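Local coordinates for sensor protein kinase WalK (Staphylococcus aureus, PDB 4YWZ) that acts as the histidine kinase of the essential WalKR two-component system, represented here by its extracellular receptor domain, which probably detects the signal, at residues Q25-I30 against Y120-K125; N48-Y53 against I71-K76; G60-I65 against I134-K139. The protein carries 1 engineered substitution. All blocks are in the same frame, centred on the assembly; numbering follows the deposited sequence.

Interaction 1: Q25-I30 against Y120-K125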
loop_
_atom_site.group_PDB
_atom_site.type_symbol
_atom_site.label_atom_id
_atom_site.label_comp_id
_atom_site.label_asym_id
_atom_site.label_seq_id
_atom_site.Cartn_x
_atom_site.Cartn_y
_atom_site.Cartn_z
ATOM N N GLN A 25 -14.484 6.450 3.488
ATOM C CA GLN A 25 -15.408 6.327 2.416
ATOM C C GLN A 25 -16.398 5.195 2.615
ATOM O O GLN A 25 -17.564 5.314 2.249
ATOM C CB GLN A 25 -14.588 6.216 1.050
ATOM C CG GLN A 25 -15.504 6.475 -0.121
ATOM C CD GLN A 25 -15.919 7.898 -0.203
ATOM O OE1 GLN A 25 -15.108 8.792 0.027
ATOM N NE2 GLN A 25 -17.210 8.110 -0.319
ATOM N N LEU A 26 -16.008 4.063 3.230
ATOM C CA LEU A 26 -16.947 3.058 3.586
ATOM C C LEU A 26 -18.011 3.612 4.575
ATOM O O LEU A 26 -19.204 3.297 4.443
ATOM C CB LEU A 26 -16.225 1.871 4.223
ATOM C CG LEU A 26 -17.022 0.695 4.770
ATOM C CD1 LEU A 26 -17.984 0.170 3.782
ATOM C CD2 LEU A 26 -16.095 -0.427 5.316
ATOM N N GLU A 27 -17.518 4.371 5.532
ATOM C CA GLU A 27 -18.434 4.924 6.575
ATOM C C GLU A 27 -19.479 5.835 5.911
ATOM O O GLU A 27 -20.712 5.720 6.175
ATOM C CB GLU A 27 -17.654 5.678 7.606
ATOM C CG GLU A 27 -18.502 6.270 8.749
ATOM C CD GLU A 27 -19.038 7.662 8.602
ATOM O OE1 GLU A 27 -18.466 8.433 7.791
ATOM O OE2 GLU A 27 -20.135 7.968 9.302
ATOM N N ILE A 28 -18.999 6.669 4.992
ATOM C CA ILE A 28 -19.892 7.598 4.236
ATOM C C ILE A 28 -20.871 6.821 3.396
ATOM O O ILE A 28 -22.103 7.107 3.315
ATOM C CB ILE A 28 -19.065 8.583 3.358
ATOM C CG1 ILE A 28 -18.309 9.587 4.218
ATOM C CG2 ILE A 28 -20.000 9.229 2.299
ATOM C CD1 ILE A 28 -17.250 10.367 3.453
ATOM N N SER A 29 -20.414 5.744 2.756
ATOM C CA SER A 29 -21.280 4.882 2.004
ATOM C C SER A 29 -22.414 4.237 2.793
ATOM O O SER A 29 -23.542 4.186 2.310
ATOM C CB SER A 29 -20.481 3.743 1.204
ATOM O OG SER A 29 -19.440 4.403 0.423
ATOM N N ILE A 30 -22.118 3.709 3.986
ATOM C CA ILE A 30 -23.049 3.108 4.821
ATOM C C ILE A 30 -24.059 4.188 5.306
ATOM O O ILE A 30 -25.292 3.939 5.290
ATOM C CB ILE A 30 -22.356 2.370 6.037
ATOM C CG1 ILE A 30 -21.613 1.139 5.518
ATOM C CG2 ILE A 30 -23.413 1.961 7.047
ATOM C CD1 ILE A 30 -20.799 0.482 6.641
ATOM N N TYR A 120 -8.248 -0.613 13.596
ATOM C CA TYR A 120 -8.849 0.751 13.420
ATOM C C TYR A 120 -10.340 0.580 13.556
ATOM O O TYR A 120 -11.010 -0.217 12.898
ATOM C CB TYR A 120 -8.453 1.297 12.071
ATOM C CG TYR A 120 -9.023 2.670 11.782
ATOM C CD1 TYR A 120 -8.477 3.733 12.419
ATOM C CD2 TYR A 120 -10.045 2.841 10.895
ATOM C CE1 TYR A 120 -8.963 5.038 12.197
ATOM C CE2 TYR A 120 -10.555 4.098 10.631
ATOM C CZ TYR A 120 -10.032 5.151 11.324
ATOM O OH TYR A 120 -10.510 6.481 11.085
ATOM N N ASN A 121 -10.934 1.446 14.380
ATOM C CA ASN A 121 -12.330 1.574 14.510
ATOM C C ASN A 121 -12.792 3.009 14.075
ATOM O O ASN A 121 -12.191 4.013 14.465
ATOM C CB ASN A 121 -12.720 1.471 15.981
ATOM C CG ASN A 121 -12.582 0.086 16.528
ATOM O OD1 ASN A 121 -13.217 -0.815 16.020
ATOM N ND2 ASN A 121 -11.783 -0.073 17.513
ATOM N N ILE A 122 -13.826 2.999 13.244
ATOM C CA ILE A 122 -14.519 4.255 12.864
ATOM C C ILE A 122 -16.002 4.099 13.082
ATOM O O ILE A 122 -16.664 3.215 12.572
ATOM C CB ILE A 122 -14.179 4.745 11.434
ATOM C CG1 ILE A 122 -14.942 6.071 11.172
ATOM C CG2 ILE A 122 -14.416 3.707 10.385
ATOM C CD1 ILE A 122 -14.546 6.770 9.890
ATOM N N PRO A 123 -16.546 4.967 13.958
ATOM C CA PRO A 123 -17.979 4.885 14.161
ATOM C C PRO A 123 -18.745 5.409 12.943
ATOM O O PRO A 123 -18.278 6.345 12.311
ATOM C CB PRO A 123 -18.225 5.845 15.376
ATOM C CG PRO A 123 -17.076 6.731 15.498
ATOM C CD PRO A 123 -15.912 5.962 14.827
ATOM N N VAL A 124 -19.893 4.811 12.701
ATOM C CA VAL A 124 -20.825 5.165 11.626
ATOM C C VAL A 124 -21.883 6.081 12.237
ATOM O O VAL A 124 -22.478 5.705 13.223
ATOM C CB VAL A 124 -21.442 3.987 10.911
ATOM C CG1 VAL A 124 -22.339 4.455 9.783
ATOM C CG2 VAL A 124 -20.342 3.038 10.416
ATOM N N LYS A 125 -21.985 7.308 11.681
ATOM C CA LYS A 125 -23.001 8.312 12.190
ATOM C C LYS A 125 -24.016 8.569 11.124
ATOM O O LYS A 125 -23.674 8.694 9.923
ATOM C CB LYS A 125 -22.356 9.600 12.607
ATOM C CG LYS A 125 -21.400 9.448 13.776
ATOM C CD LYS A 125 -20.811 10.735 14.162
ATOM C CE LYS A 125 -19.961 10.574 15.375
ATOM N NZ LYS A 125 -19.318 11.867 15.712
#
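Ile122 meets the helix first, laying its terminal CD1 against the aliphatic part of Glu27, 4.0 Å from Glu27 CB. Ala23 and Lys24, one turn earlier, pack on the same isoleucine. At Pro123 the main chain makes the touch: the carbonyl O of Pro123 lies 3.6 Å from Glu27 CG, a packing contact. Helix 25-30 and strand 120-125 run in nearly the same direction, 24° apart with axes 7.9 Å from each other. The helix is part of 7-37, the long N-terminal helix of a Cache domain, a PAS-like fold, lying along one face of a five-stranded antiparallel sheet. Val124 spreads its two methyls over two helix residues. Val124 CG1 touches Ile30 CG2 at 3.9 Å, the two side chains meeting almost at a right angle, and Val124 CG2 sits 4.1 Å from Glu27 CG. Lys125 supplies the polar link: its backbone N donates to Glu27 OE2 over 3.1 Å in a virtually straight bond (177°), on the anti lone pair of that oxygen. Glu27 gets there through a bend at chi2 (-91°), which swings the carboxylate along the strand past Pro123. The other oxygen, OE1, forms a salt bridge with Lys24, whereas Glu31 brings a like charge close to OE2; the lysine and the N-H would be expected to favour the ionised carboxylate. The Lys125 side chain heads away from the helix, and its NZ bonds Gly99 O.

Interaction 2: N48-Y53 against I71-K76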
loop_
_atom_site.group_PDB
_atom_site.type_symbol
_atom_site.label_atom_id
_atom_site.label_comp_id
_atom_site.label_asym_id
_atom_site.label_seq_id
_atom_site.Cartn_x
_atom_site.Cartn_y
_atom_site.Cartn_z
ATOM N N ASN A 48 -22.394 -6.185 1.342
ATOM C CA ASN A 48 -21.701 -5.989 0.100
ATOM C C ASN A 48 -20.677 -4.889 0.209
ATOM O O ASN A 48 -19.580 -5.006 -0.355
ATOM C CB ASN A 48 -22.732 -5.613 -0.994
ATOM C CG ASN A 48 -22.094 -5.194 -2.276
ATOM O OD1 ASN A 48 -21.514 -6.033 -2.988
ATOM N ND2 ASN A 48 -22.112 -3.859 -2.562
ATOM N N LEU A 49 -21.002 -3.782 0.927
ATOM C CA LEU A 49 -20.035 -2.731 1.007
ATOM C C LEU A 49 -18.796 -3.272 1.748
ATOM O O LEU A 49 -17.661 -2.927 1.396
ATOM C CB LEU A 49 -20.647 -1.516 1.731
ATOM C CG LEU A 49 -21.546 -0.665 0.790
ATOM C CD1 LEU A 49 -22.371 0.210 1.773
ATOM C CD2 LEU A 49 -20.772 0.133 -0.161
ATOM N N LEU A 50 -19.039 -3.965 2.853
ATOM C CA LEU A 50 -17.959 -4.448 3.645
ATOM C C LEU A 50 -17.051 -5.302 2.801
ATOM O O LEU A 50 -15.832 -5.129 2.784
ATOM C CB LEU A 50 -18.417 -5.302 4.790
ATOM C CG LEU A 50 -18.623 -4.693 6.153
ATOM C CD1 LEU A 50 -18.881 -3.204 6.364
ATOM C CD2 LEU A 50 -19.348 -5.629 7.123
ATOM N N SER A 51 -17.670 -6.184 2.098
ATOM C CA SER A 51 -16.888 -7.123 1.222
ATOM C C SER A 51 -16.094 -6.482 0.102
ATOM O O SER A 51 -14.931 -6.936 -0.146
ATOM C CB SER A 51 -17.862 -8.160 0.666
ATOM O OG SER A 51 -18.176 -9.049 1.736
ATOM N N GLU A 52 -16.633 -5.443 -0.551
ATOM C CA GLU A 52 -15.909 -4.697 -1.584
ATOM C C GLU A 52 -14.671 -4.096 -1.020
ATOM O O GLU A 52 -13.593 -4.139 -1.598
ATOM C CB GLU A 52 -16.749 -3.579 -2.128
ATOM C CG GLU A 52 -17.873 -4.037 -3.034
ATOM C CD GLU A 52 -18.827 -2.913 -3.433
ATOM O OE1 GLU A 52 -18.681 -1.754 -2.983
ATOM O OE2 GLU A 52 -19.702 -3.197 -4.275
ATOM N N TYR A 53 -14.800 -3.433 0.139
ATOM C CA TYR A 53 -13.692 -2.825 0.761
ATOM C C TYR A 53 -12.569 -3.793 1.246
ATOM O O TYR A 53 -11.347 -3.393 1.219
ATOM C CB TYR A 53 -14.167 -1.837 1.889
ATOM C CG TYR A 53 -14.686 -0.524 1.332
ATOM C CD1 TYR A 53 -13.935 0.607 1.411
ATOM C CD2 TYR A 53 -15.912 -0.432 0.765
ATOM C CE1 TYR A 53 -14.364 1.822 0.861
ATOM C CE2 TYR A 53 -16.336 0.761 0.207
ATOM C CZ TYR A 53 -15.578 1.865 0.324
ATOM O OH TYR A 53 -16.046 3.056 -0.188
ATOM N N ILE A 71 -22.209 -8.004 16.778
ATOM C CA ILE A 71 -21.585 -8.201 15.489
ATOM C C ILE A 71 -22.655 -8.530 14.473
ATOM O O ILE A 71 -23.299 -9.585 14.550
ATOM C CB ILE A 71 -20.492 -9.227 15.531
ATOM C CG1 ILE A 71 -19.392 -8.779 16.489
ATOM C CG2 ILE A 71 -19.871 -9.418 14.154
ATOM C CD1 ILE A 71 -18.440 -9.848 16.970
ATOM N N ILE A 72 -22.808 -7.652 13.493
ATOM C CA ILE A 72 -23.875 -7.764 12.456
ATOM C C ILE A 72 -23.361 -8.457 11.247
ATOM O O ILE A 72 -24.097 -9.296 10.569
ATOM C CB ILE A 72 -24.407 -6.331 12.093
ATOM C CG1 ILE A 72 -25.051 -5.619 13.290
ATOM C CG2 ILE A 72 -25.424 -6.372 10.949
ATOM C CD1 ILE A 72 -26.101 -6.466 13.976
ATOM N N ALA A 73 -22.110 -8.171 10.881
ATOM C CA ALA A 73 -21.574 -8.649 9.608
ATOM C C ALA A 73 -20.060 -8.698 9.731
ATOM O O ALA A 73 -19.459 -7.891 10.414
ATOM C CB ALA A 73 -21.937 -7.724 8.481
ATOM N N THR A 74 -19.507 -9.640 8.963
ATOM C CA THR A 74 -18.080 -9.786 8.779
ATOM C C THR A 74 -17.775 -10.126 7.330
ATOM O O THR A 74 -18.586 -10.746 6.618
ATOM C CB THR A 74 -17.452 -10.892 9.678
ATOM O OG1 THR A 74 -16.051 -11.014 9.376
ATOM C CG2 THR A 74 -18.103 -12.274 9.530
ATOM N N THR A 75 -16.575 -9.750 6.905
ATOM C CA THR A 75 -16.044 -10.116 5.588
ATOM C C THR A 75 -15.297 -11.456 5.559
ATOM O O THR A 75 -15.006 -11.953 4.438
ATOM C CB THR A 75 -15.102 -9.091 5.092
ATOM O OG1 THR A 75 -13.955 -8.981 5.965
ATOM C CG2 THR A 75 -15.797 -7.761 5.018
ATOM N N LYS A 76 -15.092 -12.058 6.711
ATOM C CA LYS A 76 -14.346 -13.310 6.855
ATOM C C LYS A 76 -15.275 -14.486 7.110
ATOM O O LYS A 76 -15.901 -14.644 8.187
ATOM C CB LYS A 76 -13.223 -13.152 7.900
ATOM C CG LYS A 76 -12.374 -14.385 8.076
ATOM C CD LYS A 76 -11.056 -14.170 8.851
ATOM C CE LYS A 76 -10.130 -13.074 8.387
ATOM N NZ LYS A 76 -9.382 -13.203 7.081
HETATM O O HOH W 1 -15.827 -10.761 2.040
#
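Leu50 points from the helix at the 71-76 segment and meets it at two levels. Its outer methyl CD2 abuts Ala73 CB at 3.6 Å, while nearer the backbone Leu50 CB lies 3.6 Å from Thr75 CG2. Both leucine torsions depart from staggered values (chi1 -95°, chi2 23°), an unusual shape that brings CD2 up to the alanine. Thr75 turns its methyl to the helix: Thr75 CG2 rests 3.5 Å from Leu50 O and 3.8 Å from Ser51 N, against the backbone itself. With chi1 at 63°, Thr75 OG1 is directed instead at strand 59-66, where it accepts from the backbone N of Ile62. Helix 46-54 lies on the same sheet face as the long N-terminal helix of the Cache fold and leans on the short edge strand 71-74. That strand carries a classic beta bulge, Ile72 and Ala73 both facing Phe64, and leaves the sheet through an ST turn in which Thr74 OG1 accepts from Lys76 N at 3.0 Å; the same hydroxyl also bonds Glu61. Beside the apolar contact, no direct hydrogen bond joins the segments. A water takes that part, 2.9 Å from Ser51 OG and donating to Thr75 O at 2.8 Å. Ser51 OG has a further, weak bond to Gln47 O in the preceding turn, and Gln47 reaches across with its amide NE2 to Thr74 O.

Interaction 3: G60-I65 against I134-K139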
loop_
_atom_site.group_PDB
_atom_site.type_symbol
_atom_site.label_atom_id
_atom_site.label_comp_id
_atom_site.label_asym_id
_atom_site.label_seq_id
_atom_site.Cartn_x
_atom_site.Cartn_y
_atom_site.Cartn_z
ATOM N N GLY A 60 -7.339 -7.304 6.406
ATOM C CA GLY A 60 -7.587 -8.670 6.850
ATOM C C GLY A 60 -9.064 -9.008 6.979
ATOM O O GLY A 60 -9.572 -9.942 6.381
ATOM N N GLU A 61 -9.773 -8.196 7.756
ATOM C CA GLU A 61 -11.198 -8.390 8.027
ATOM C C GLU A 61 -11.843 -7.056 8.377
ATOM O O GLU A 61 -11.169 -6.202 8.912
ATOM C CB GLU A 61 -11.341 -9.246 9.227
ATOM C CG GLU A 61 -12.790 -9.720 9.500
ATOM C CD GLU A 61 -12.933 -10.624 10.744
ATOM O OE1 GLU A 61 -11.960 -10.914 11.463
ATOM O OE2 GLU A 61 -14.078 -10.963 11.067
ATOM N N ILE A 62 -13.093 -6.878 7.957
ATOM C CA ILE A 62 -13.894 -5.749 8.397
ATOM C C ILE A 62 -15.091 -6.375 9.086
ATOM O O ILE A 62 -15.731 -7.324 8.557
ATOM C CB ILE A 62 -14.334 -4.835 7.261
ATOM C CG1 ILE A 62 -13.145 -4.396 6.395
ATOM C CG2 ILE A 62 -15.121 -3.662 7.869
ATOM C CD1 ILE A 62 -13.527 -3.519 5.193
ATOM N N ARG A 63 -15.527 -5.796 10.260
ATOM C CA ARG A 63 -16.799 -6.153 10.899
ATOM C C ARG A 63 -17.619 -4.858 11.041
ATOM O O ARG A 63 -17.078 -3.776 11.213
ATOM C CB ARG A 63 -16.623 -6.731 12.250
ATOM C CG ARG A 63 -15.660 -7.951 12.283
ATOM C CD ARG A 63 -15.354 -8.500 13.650
ATOM N NE ARG A 63 -14.364 -9.573 13.553
ATOM C CZ ARG A 63 -13.586 -9.969 14.557
ATOM N NH1 ARG A 63 -13.770 -9.481 15.816
ATOM N NH2 ARG A 63 -12.651 -10.894 14.318
ATOM N N PHE A 64 -18.923 -4.999 10.954
ATOM C CA PHE A 64 -19.875 -3.966 11.350
ATOM C C PHE A 64 -20.622 -4.434 12.597
ATOM O O PHE A 64 -21.122 -5.526 12.686
ATOM C CB PHE A 64 -20.850 -3.599 10.222
ATOM C CG PHE A 64 -21.855 -2.532 10.637
ATOM C CD1 PHE A 64 -21.494 -1.233 10.713
ATOM C CD2 PHE A 64 -23.151 -2.928 11.104
ATOM C CE1 PHE A 64 -22.388 -0.240 11.200
ATOM C CE2 PHE A 64 -24.015 -1.930 11.611
ATOM C CZ PHE A 64 -23.627 -0.615 11.601
ATOM N N ILE A 65 -20.561 -3.571 13.604
ATOM C CA ILE A 65 -21.004 -3.793 14.968
ATOM C C ILE A 65 -22.047 -2.714 15.314
ATOM O O ILE A 65 -21.822 -1.502 15.082
ATOM C CB ILE A 65 -19.835 -3.774 15.965
ATOM C CG1 ILE A 65 -18.850 -4.902 15.601
ATOM C CG2 ILE A 65 -20.359 -3.851 17.397
ATOM C CD1 ILE A 65 -17.500 -4.578 16.079
ATOM N N ILE A 134 -17.393 0.463 12.512
ATOM C CA ILE A 134 -16.641 -0.344 11.541
ATOM C C ILE A 134 -15.328 -0.689 12.258
ATOM O O ILE A 134 -14.559 0.211 12.668
ATOM C CB ILE A 134 -16.327 0.502 10.256
ATOM C CG1 ILE A 134 -17.627 0.758 9.486
ATOM C CG2 ILE A 134 -15.224 -0.192 9.417
ATOM C CD1 ILE A 134 -17.479 1.882 8.448
ATOM N N TYR A 135 -15.035 -1.978 12.437
ATOM C CA TYR A 135 -13.822 -2.494 13.016
ATOM C C TYR A 135 -12.999 -3.146 11.883
ATOM O O TYR A 135 -13.534 -3.947 11.144
ATOM C CB TYR A 135 -14.232 -3.596 14.003
ATOM C CG TYR A 135 -13.126 -4.516 14.513
ATOM C CD1 TYR A 135 -12.875 -5.682 13.859
ATOM C CD2 TYR A 135 -12.428 -4.240 15.679
ATOM C CE1 TYR A 135 -11.908 -6.579 14.329
ATOM C CE2 TYR A 135 -11.513 -5.125 16.188
ATOM C CZ TYR A 135 -11.225 -6.291 15.451
ATOM O OH TYR A 135 -10.247 -7.198 15.866
ATOM N N ILE A 136 -11.761 -2.760 11.774
ATOM C CA ILE A 136 -10.876 -3.220 10.704
ATOM C C ILE A 136 -9.615 -3.779 11.334
ATOM O O ILE A 136 -8.977 -3.161 12.162
ATOM C CB ILE A 136 -10.527 -2.113 9.753
ATOM C CG1 ILE A 136 -11.760 -1.582 9.084
ATOM C CG2 ILE A 136 -9.506 -2.587 8.714
ATOM C CD1 ILE A 136 -11.498 -0.378 8.230
ATOM N N GLU A 137 -9.260 -5.019 10.911
ATOM C CA GLU A 137 -7.889 -5.616 11.142
ATOM C C GLU A 137 -7.141 -5.471 9.815
ATOM O O GLU A 137 -7.623 -5.926 8.747
ATOM C CB GLU A 137 -7.931 -7.092 11.545
ATOM C CG GLU A 137 -8.531 -7.305 12.895
ATOM C CD GLU A 137 -8.577 -8.807 13.352
ATOM O OE1 GLU A 137 -8.040 -9.669 12.594
ATOM O OE2 GLU A 137 -9.282 -9.025 14.365
ATOM N N SER A 138 -6.028 -4.742 9.882
ATOM C CA SER A 138 -5.218 -4.446 8.695
ATOM C C SER A 138 -3.845 -5.031 8.862
ATOM O O SER A 138 -3.258 -5.102 9.957
ATOM C CB SER A 138 -5.283 -2.954 8.413
ATOM O OG SER A 138 -4.603 -2.237 9.359
ATOM N N LYS A 139 -3.292 -5.423 7.704
ATOM C CA LYS A 139 -2.042 -6.212 7.658
ATOM C C LYS A 139 -0.802 -5.352 7.699
ATOM O O LYS A 139 0.103 -5.381 6.805
ATOM C CB LYS A 139 -2.087 -7.059 6.409
ATOM C CG LYS A 139 -3.198 -8.075 6.317
ATOM C CD LYS A 139 -3.176 -8.815 5.020
ATOM C CE LYS A 139 -4.342 -9.762 4.974
ATOM N NZ LYS A 139 -4.437 -10.640 3.756
HETATM O O HOH W 2 -9.423 -11.403 11.196
HETATM O O HOH W 3 -11.318 -9.301 17.571
#
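Arg63 and Tyr135 lie side by side on one face of the sheet, their guanidinium and ring planes 24° apart, with Tyr135 CE1 3.6 Å above the guanidinium plane of Arg63 and toward its rim. Extended from CG to NE, the arginine grips Glu61 side-on: Arg63 NE meets Glu61 OE2 at 2.9 Å, nearly straight at the N-H but from above the carboxylate plane, and Arg63 NH2 meets Glu61 OE1 at 2.9 Å. Tyr135 OH donates to the anti lone pair of Glu137 OE2 at 2.6 Å, in the plane of the ring. Arg63 NH2 feels Glu137 OE2 through charge alone, as a long salt bridge of 3.9 Å with no N-H aimed at it. One water donates to Glu61 OE1 and Glu137 OE1, probably easing the nearness of the two carboxylates; a second links Arg63 NH1 with Tyr135 OH. Farther out, Asn79 also holds Glu61 OE2, while Lys108 and Tyr110 hold Glu137. Beneath this network runs an antiparallel ladder, Arg63 and Tyr135 being a hydrogen-bonded pair. At its end a classic beta bulge lets Glu137 O accept from both Gly60 N (2.7 Å) and Glu61 N (3.3 Å). On the opposite face Ile62 CG2 packs on Ile134 CG2 at 3.8 Å, with Ile136 alongside. These isoleucines meet helices 46-54 (Ile62) and 7-37 (Ile134, Ile136), while strands 71-74 and 114-126 flank the pair.

In the fold
All three contacts share one antiparallel sheet. Interaction 3 pairs the middle strand, 129-138, with strand 59-66, and the other two bring helices onto the sheet, their centres about 11 Å (interaction 1) and 8 Å (interaction 2) from its own. Strand 120-125 pairs directly with 134-139, Ile122 O lying 2.8 Å from Ile134 N, and Val124 CG2 packs on Ile134 CD1 at 3.7 Å. On the other side, Thr74 OG1 sits 2.6 Å from Glu61 OE2, tying the turn of interaction 2 to the charged network of interaction 3. Interactions 1 and 2, about 12 Å apart between centres, touch through their helices, Leu26 CD1 against Leu49 CB at 3.8 Å.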